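Local coordinates for polymeric Immunoglobulin Receptor (Oncorhynchus mykiss, PDB 5F1S), which probably binds polymeric immunoglobulins through its immunoglobulin-like ectodomain and serves mucosal immunity, as polymeric Ig receptors do, at residues G138-G150 and R189-Q201. Numbering follows the deposited sequence.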
loop_
_atom_site.group_PDB
_atom_site.type_symbol
_atom_site.label_atom_id
_atom_site.label_comp_id
_atom_site.label_asym_id
_atom_site.label_seq_id
_atom_site.Cartn_x
_atom_site.Cartn_y
_atom_site.Cartn_z
ATOM N N GLY A 138 -0.959 11.687 -6.491
ATOM C CA GLY A 138 -0.920 12.552 -7.643
ATOM C C GLY A 138 -1.971 12.263 -8.681
ATOM O O GLY A 138 -2.059 13.026 -9.654
ATOM N N TYR A 139 -2.727 11.167 -8.545
ATOM C CA TYR A 139 -3.755 10.816 -9.516
ATOM C C TYR A 139 -5.164 11.134 -9.041
ATOM O O TYR A 139 -6.141 10.755 -9.700
ATOM C CB TYR A 139 -3.617 9.327 -9.887
ATOM C CG TYR A 139 -2.308 9.102 -10.635
ATOM C CD1 TYR A 139 -2.193 9.450 -11.960
ATOM C CD2 TYR A 139 -1.177 8.604 -10.005
ATOM C CE1 TYR A 139 -1.017 9.295 -12.653
ATOM C CE2 TYR A 139 0.011 8.452 -10.678
ATOM C CZ TYR A 139 0.081 8.790 -12.018
ATOM O OH TYR A 139 1.245 8.659 -12.726
ATOM N N ARG A 140 -5.302 11.833 -7.918
ATOM C CA ARG A 140 -6.637 12.068 -7.372
ATOM C C ARG A 140 -7.559 12.759 -8.377
ATOM O O ARG A 140 -8.750 12.422 -8.470
ATOM C CB ARG A 140 -6.529 12.880 -6.080
ATOM C CG ARG A 140 -6.117 12.006 -4.906
ATOM C CD ARG A 140 -5.699 12.776 -3.692
ATOM N NE ARG A 140 -5.341 11.849 -2.626
ATOM C CZ ARG A 140 -4.541 12.141 -1.610
ATOM N NH1 ARG A 140 -3.990 13.357 -1.517
ATOM N NH2 ARG A 140 -4.278 11.202 -0.705
ATOM N N GLN A 141 -7.043 13.726 -9.116
ATOM C CA GLN A 141 -7.870 14.517 -10.027
ATOM C C GLN A 141 -7.886 13.993 -11.452
ATOM O O GLN A 141 -8.515 14.622 -12.305
ATOM C CB GLN A 141 -7.371 15.962 -10.072
ATOM C CG GLN A 141 -7.150 16.610 -8.722
ATOM C CD GLN A 141 -8.427 16.678 -7.921
ATOM O OE1 GLN A 141 -9.519 16.571 -8.480
ATOM N NE2 GLN A 141 -8.303 16.837 -6.602
ATOM N N HIS A 142 -7.172 12.913 -11.758
ATOM C CA HIS A 142 -7.184 12.351 -13.094
ATOM C C HIS A 142 -8.472 11.564 -13.339
ATOM O O HIS A 142 -9.029 10.925 -12.442
ATOM C CB HIS A 142 -6.004 11.397 -13.300
ATOM C CG HIS A 142 -4.679 12.059 -13.493
ATOM N ND1 HIS A 142 -4.118 12.913 -12.567
ATOM C CD2 HIS A 142 -3.771 11.939 -14.490
ATOM C CE1 HIS A 142 -2.925 13.294 -12.989
ATOM N NE2 HIS A 142 -2.696 12.726 -14.160
ATOM N N GLU A 143 -8.946 11.590 -14.578
ATOM C CA GLU A 143 -9.984 10.651 -14.929
ATOM C C GLU A 143 -9.385 9.250 -14.803
ATOM O O GLU A 143 -8.203 9.042 -15.094
ATOM C CB GLU A 143 -10.508 10.901 -16.348
ATOM C CG GLU A 143 -9.528 10.675 -17.409
ATOM C CD GLU A 143 -10.116 10.943 -18.779
ATOM O OE1 GLU A 143 -11.149 11.667 -18.871
ATOM O OE2 GLU A 143 -9.548 10.406 -19.748
ATOM N N LYS A 144 -10.187 8.315 -14.326
ATOM C CA LYS A 144 -9.760 6.924 -14.192
ATOM C C LYS A 144 -10.348 6.105 -15.334
ATOM O O LYS A 144 -11.456 6.386 -15.797
ATOM C CB LYS A 144 -10.231 6.368 -12.863
ATOM C CG LYS A 144 -9.853 7.242 -11.656
ATOM C CD LYS A 144 -8.388 7.556 -11.657
ATOM C CE LYS A 144 -7.954 8.210 -10.372
ATOM N NZ LYS A 144 -8.664 9.495 -10.003
ATOM N N ARG A 145 -9.632 5.055 -15.763
ATOM C CA ARG A 145 -10.144 4.257 -16.870
ATOM C C ARG A 145 -9.938 2.763 -16.655
ATOM O O ARG A 145 -9.062 2.324 -15.906
ATOM C CB ARG A 145 -9.540 4.656 -18.211
ATOM C CG ARG A 145 -8.183 5.081 -18.257
ATOM C CD ARG A 145 -7.878 5.782 -19.618
ATOM N NE ARG A 145 -6.576 5.328 -20.058
ATOM C CZ ARG A 145 -5.429 5.829 -19.613
ATOM N NH1 ARG A 145 -5.438 6.823 -18.751
ATOM N NH2 ARG A 145 -4.269 5.343 -20.045
ATOM N N TRP A 146 -10.837 2.008 -17.272
ATOM C CA TRP A 146 -10.808 0.552 -17.325
ATOM C C TRP A 146 -10.809 0.163 -18.797
ATOM O O TRP A 146 -11.724 0.555 -19.535
ATOM C CB TRP A 146 -12.005 -0.014 -16.594
ATOM C CG TRP A 146 -12.226 -1.487 -16.715
ATOM C CD1 TRP A 146 -13.181 -2.117 -17.445
ATOM C CD2 TRP A 146 -11.484 -2.521 -16.039
ATOM N NE1 TRP A 146 -13.097 -3.505 -17.249
ATOM C CE2 TRP A 146 -12.044 -3.759 -16.412
ATOM C CE3 TRP A 146 -10.404 -2.507 -15.154
ATOM C CZ2 TRP A 146 -11.570 -4.998 -15.915
ATOM C CZ3 TRP A 146 -9.915 -3.749 -14.672
ATOM C CH2 TRP A 146 -10.506 -4.954 -15.054
ATOM N N CYS A 147 -9.754 -0.524 -19.242
ATOM C CA CYS A 147 -9.527 -0.805 -20.643
ATOM C C CYS A 147 -9.237 -2.287 -20.833
ATOM O O CYS A 147 -8.569 -2.923 -20.001
ATOM C CB CYS A 147 -8.340 0.007 -21.209
ATOM S SG CYS A 147 -8.366 1.788 -20.660
ATOM N N ARG A 148 -9.689 -2.825 -21.956
ATOM C CA ARG A 148 -9.297 -4.185 -22.324
ATOM C C ARG A 148 -7.947 -4.123 -23.031
ATOM O O ARG A 148 -7.745 -3.308 -23.927
ATOM C CB ARG A 148 -10.360 -4.851 -23.217
ATOM C CG ARG A 148 -10.030 -6.343 -23.482
ATOM C CD ARG A 148 -11.236 -7.171 -23.872
ATOM N NE ARG A 148 -10.792 -8.466 -24.393
ATOM C CZ ARG A 148 -10.834 -9.603 -23.720
ATOM N NH1 ARG A 148 -11.302 -9.634 -22.494
ATOM N NH2 ARG A 148 -10.402 -10.719 -24.265
ATOM N N SER A 149 -7.008 -4.991 -22.628
ATOM C CA SER A 149 -5.689 -5.002 -23.217
ATOM C C SER A 149 -5.753 -5.235 -24.730
ATOM O O SER A 149 -6.463 -6.109 -25.225
ATOM C CB SER A 149 -4.831 -6.093 -22.542
ATOM O OG SER A 149 -3.518 -6.101 -23.064
ATOM N N GLY A 150 -4.939 -4.487 -25.453
ATOM C CA GLY A 150 -4.883 -4.634 -26.880
ATOM C C GLY A 150 -5.879 -3.793 -27.641
ATOM O O GLY A 150 -5.800 -3.748 -28.884
ATOM N N ARG A 189 -16.725 -14.399 -22.906
ATOM C CA ARG A 189 -15.823 -13.619 -23.745
ATOM C C ARG A 189 -15.094 -12.521 -22.965
ATOM O O ARG A 189 -14.119 -11.978 -23.483
ATOM C CB ARG A 189 -16.577 -12.982 -24.917
ATOM C CG ARG A 189 -17.543 -11.889 -24.516
ATOM C CD ARG A 189 -18.352 -11.309 -25.701
ATOM N NE ARG A 189 -19.339 -10.363 -25.179
ATOM C CZ ARG A 189 -20.523 -10.709 -24.674
ATOM N NH1 ARG A 189 -20.895 -11.985 -24.651
ATOM N NH2 ARG A 189 -21.345 -9.779 -24.194
ATOM N N ASP A 190 -15.536 -12.168 -21.764
ATOM C CA ASP A 190 -14.821 -11.148 -20.979
ATOM C C ASP A 190 -13.474 -11.642 -20.435
ATOM O O ASP A 190 -12.675 -10.826 -19.934
ATOM C CB ASP A 190 -15.658 -10.686 -19.799
ATOM C CG ASP A 190 -17.003 -10.071 -20.222
ATOM O OD1 ASP A 190 -17.104 -9.618 -21.369
ATOM O OD2 ASP A 190 -17.939 -10.045 -19.394
ATOM N N THR A 191 -13.217 -12.948 -20.460
ATOM C CA THR A 191 -11.938 -13.460 -19.966
ATOM C C THR A 191 -10.767 -12.767 -20.652
ATOM O O THR A 191 -10.759 -12.578 -21.874
ATOM C CB THR A 191 -11.853 -14.979 -20.173
ATOM O OG1 THR A 191 -12.811 -15.626 -19.300
ATOM C CG2 THR A 191 -10.502 -15.455 -19.849
ATOM N N GLY A 192 -9.766 -12.389 -19.864
ATOM C CA GLY A 192 -8.532 -11.871 -20.413
ATOM C C GLY A 192 -7.938 -10.738 -19.573
ATOM O O GLY A 192 -8.324 -10.487 -18.422
ATOM N N TRP A 193 -6.981 -10.065 -20.197
ATOM C CA TRP A 193 -6.229 -8.999 -19.573
ATOM C C TRP A 193 -6.871 -7.635 -19.791
ATOM O O TRP A 193 -7.322 -7.308 -20.904
ATOM C CB TRP A 193 -4.816 -8.974 -20.130
ATOM C CG TRP A 193 -3.931 -10.062 -19.582
ATOM C CD1 TRP A 193 -3.524 -11.211 -20.224
ATOM C CD2 TRP A 193 -3.348 -10.094 -18.276
ATOM N NE1 TRP A 193 -2.726 -11.945 -19.376
ATOM C CE2 TRP A 193 -2.604 -11.292 -18.181
ATOM C CE3 TRP A 193 -3.384 -9.232 -17.171
ATOM C CZ2 TRP A 193 -1.886 -11.631 -17.027
ATOM C CZ3 TRP A 193 -2.683 -9.580 -16.026
ATOM C CH2 TRP A 193 -1.929 -10.773 -15.973
ATOM N N TYR A 194 -6.804 -6.826 -18.735
ATOM C CA TYR A 194 -7.364 -5.479 -18.670
ATOM C C TYR A 194 -6.354 -4.555 -18.011
ATOM O O TYR A 194 -5.377 -4.993 -17.398
ATOM C CB TYR A 194 -8.648 -5.440 -17.838
ATOM C CG TYR A 194 -9.784 -6.191 -18.479
ATOM C CD1 TYR A 194 -10.739 -5.511 -19.242
ATOM C CD2 TYR A 194 -9.883 -7.594 -18.356
ATOM C CE1 TYR A 194 -11.770 -6.190 -19.852
ATOM C CE2 TYR A 194 -10.901 -8.296 -18.970
ATOM C CZ TYR A 194 -11.862 -7.577 -19.712
ATOM O OH TYR A 194 -12.895 -8.209 -20.340
ATOM N N TRP A 195 -6.665 -3.264 -18.047
ATOM C CA TRP A 195 -5.877 -2.245 -17.387
ATOM C C TRP A 195 -6.769 -1.390 -16.502
ATOM O O TRP A 195 -7.847 -0.963 -16.947
ATOM C CB TRP A 195 -5.201 -1.325 -18.397
ATOM C CG TRP A 195 -4.249 -1.894 -19.340
ATOM C CD1 TRP A 195 -4.446 -2.062 -20.674
ATOM C CD2 TRP A 195 -2.938 -2.361 -19.061
ATOM N NE1 TRP A 195 -3.312 -2.589 -21.258
ATOM C CE2 TRP A 195 -2.362 -2.753 -20.296
ATOM C CE3 TRP A 195 -2.169 -2.453 -17.909
ATOM C CZ2 TRP A 195 -1.086 -3.279 -20.388
ATOM C CZ3 TRP A 195 -0.848 -2.956 -18.021
ATOM C CH2 TRP A 195 -0.337 -3.344 -19.245
ATOM N N CYS A 196 -6.315 -1.147 -15.263
ATOM C CA CYS A 196 -6.692 0.027 -14.473
ATOM C C CYS A 196 -5.710 1.115 -14.859
ATOM O O CYS A 196 -4.511 0.879 -14.833
ATOM C CB CYS A 196 -6.576 -0.218 -12.949
ATOM S SG CYS A 196 -7.595 -1.445 -12.244
ATOM N N ALA A 197 -6.183 2.324 -15.186
ATOM C CA ALA A 197 -5.222 3.312 -15.652
ATOM C C ALA A 197 -5.666 4.713 -15.251
ATOM O O ALA A 197 -6.838 4.964 -14.986
ATOM C CB ALA A 197 -4.991 3.313 -17.184
ATOM N N ALA A 198 -4.675 5.568 -15.104
ATOM C CA ALA A 198 -4.883 6.990 -14.835
ATOM C C ALA A 198 -3.676 7.713 -15.398
ATOM O O ALA A 198 -2.540 7.264 -15.222
ATOM C CB ALA A 198 -5.078 7.269 -13.345
ATOM N N GLY A 199 -3.904 8.805 -16.119
ATOM C CA GLY A 199 -2.749 9.394 -16.778
ATOM C C GLY A 199 -2.030 8.383 -17.646
ATOM O O GLY A 199 -2.650 7.599 -18.368
ATOM N N GLN A 200 -0.699 8.387 -17.570
ATOM C CA GLN A 200 0.112 7.482 -18.355
ATOM C C GLN A 200 0.536 6.259 -17.550
ATOM O O GLN A 200 1.466 5.559 -17.949
ATOM C CB GLN A 200 1.335 8.209 -18.910
ATOM C CG GLN A 200 1.012 9.175 -20.052
ATOM C CD GLN A 200 2.145 10.156 -20.302
ATOM O OE1 GLN A 200 3.059 10.296 -19.480
ATOM N NE2 GLN A 200 2.086 10.849 -21.434
ATOM N N GLN A 201 -0.106 6.005 -16.420
ATOM C CA GLN A 201 0.248 4.849 -15.605
ATOM C C GLN A 201 -0.864 3.821 -15.680
ATOM O O GLN A 201 -2.033 4.166 -15.842
ATOM C CB GLN A 201 0.466 5.222 -14.140
ATOM C CG GLN A 201 1.621 6.136 -13.862
ATOM C CD GLN A 201 2.818 5.748 -14.575
ATOM O OE1 GLN A 201 3.260 4.591 -14.516
ATOM N NE2 GLN A 201 3.373 6.704 -15.315
HETATM O O HOH W 1 1.052 9.852 -15.665
HETATM O O HOH W 2 -6.370 9.836 -16.634
HETATM O O HOH W 3 -2.879 -2.798 -24.117
#
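Arg-145 and Ala-197, and likewise Cys-147 and Trp-195, form the hydrogen-bonded pairs that join antiparallel strands 144-148 and 192-198, the C and F strands of a V-set immunoglobulin sandwich; the tightest of these bonds, Trp-195 N to Cys-147 O, spans 2.7 Å. Ser-149 N continues the pattern by donating to Trp-193 O. At one end the guanidinium of Arg-145 lies flat over Ala-197 CB and grips Gly-199 O with NH1 at 2.9 Å and NH2 by a longer, more bent bond (139°). A water accepts from Gly-199 N and donates to Glu-143 O, just beyond the paired residues.

On the opposite face, Lys-144 CD packs 3.7 Å from Ala-198 CB, while NZ donates to Tyr-139 O and His-142 O and salt-bridges Asp-173, so this buried charge is probably satisfied. Trp-146 packs on Tyr-194: the planes lie 6° apart but are slid, so Tyr-194 CB, 3.7 Å from the centroid of the Trp-146 six-membered ring, makes a CH-pi contact. Cys-196 SG, disulfide-bonded to Cys-133, sits at that indole's edge.

Arg-148, with CG anti to its N (chi1 -174°) and an extended chain, passes Tyr-194 and delivers NH1 and NH2 to Thr-191 O, with NH2 at 3.0 Å. Tyr-194 OH donates to Asp-190 O over 2.7 Å. A leucine in place of Arg-148 would probably leave Thr-191 O without both these donors. Thus arginines add side-chain donors to carbonyls beside the ends of strand 192-198, consistent with support of the preceding loop and the 198-201 turn alongside their backbone bonds.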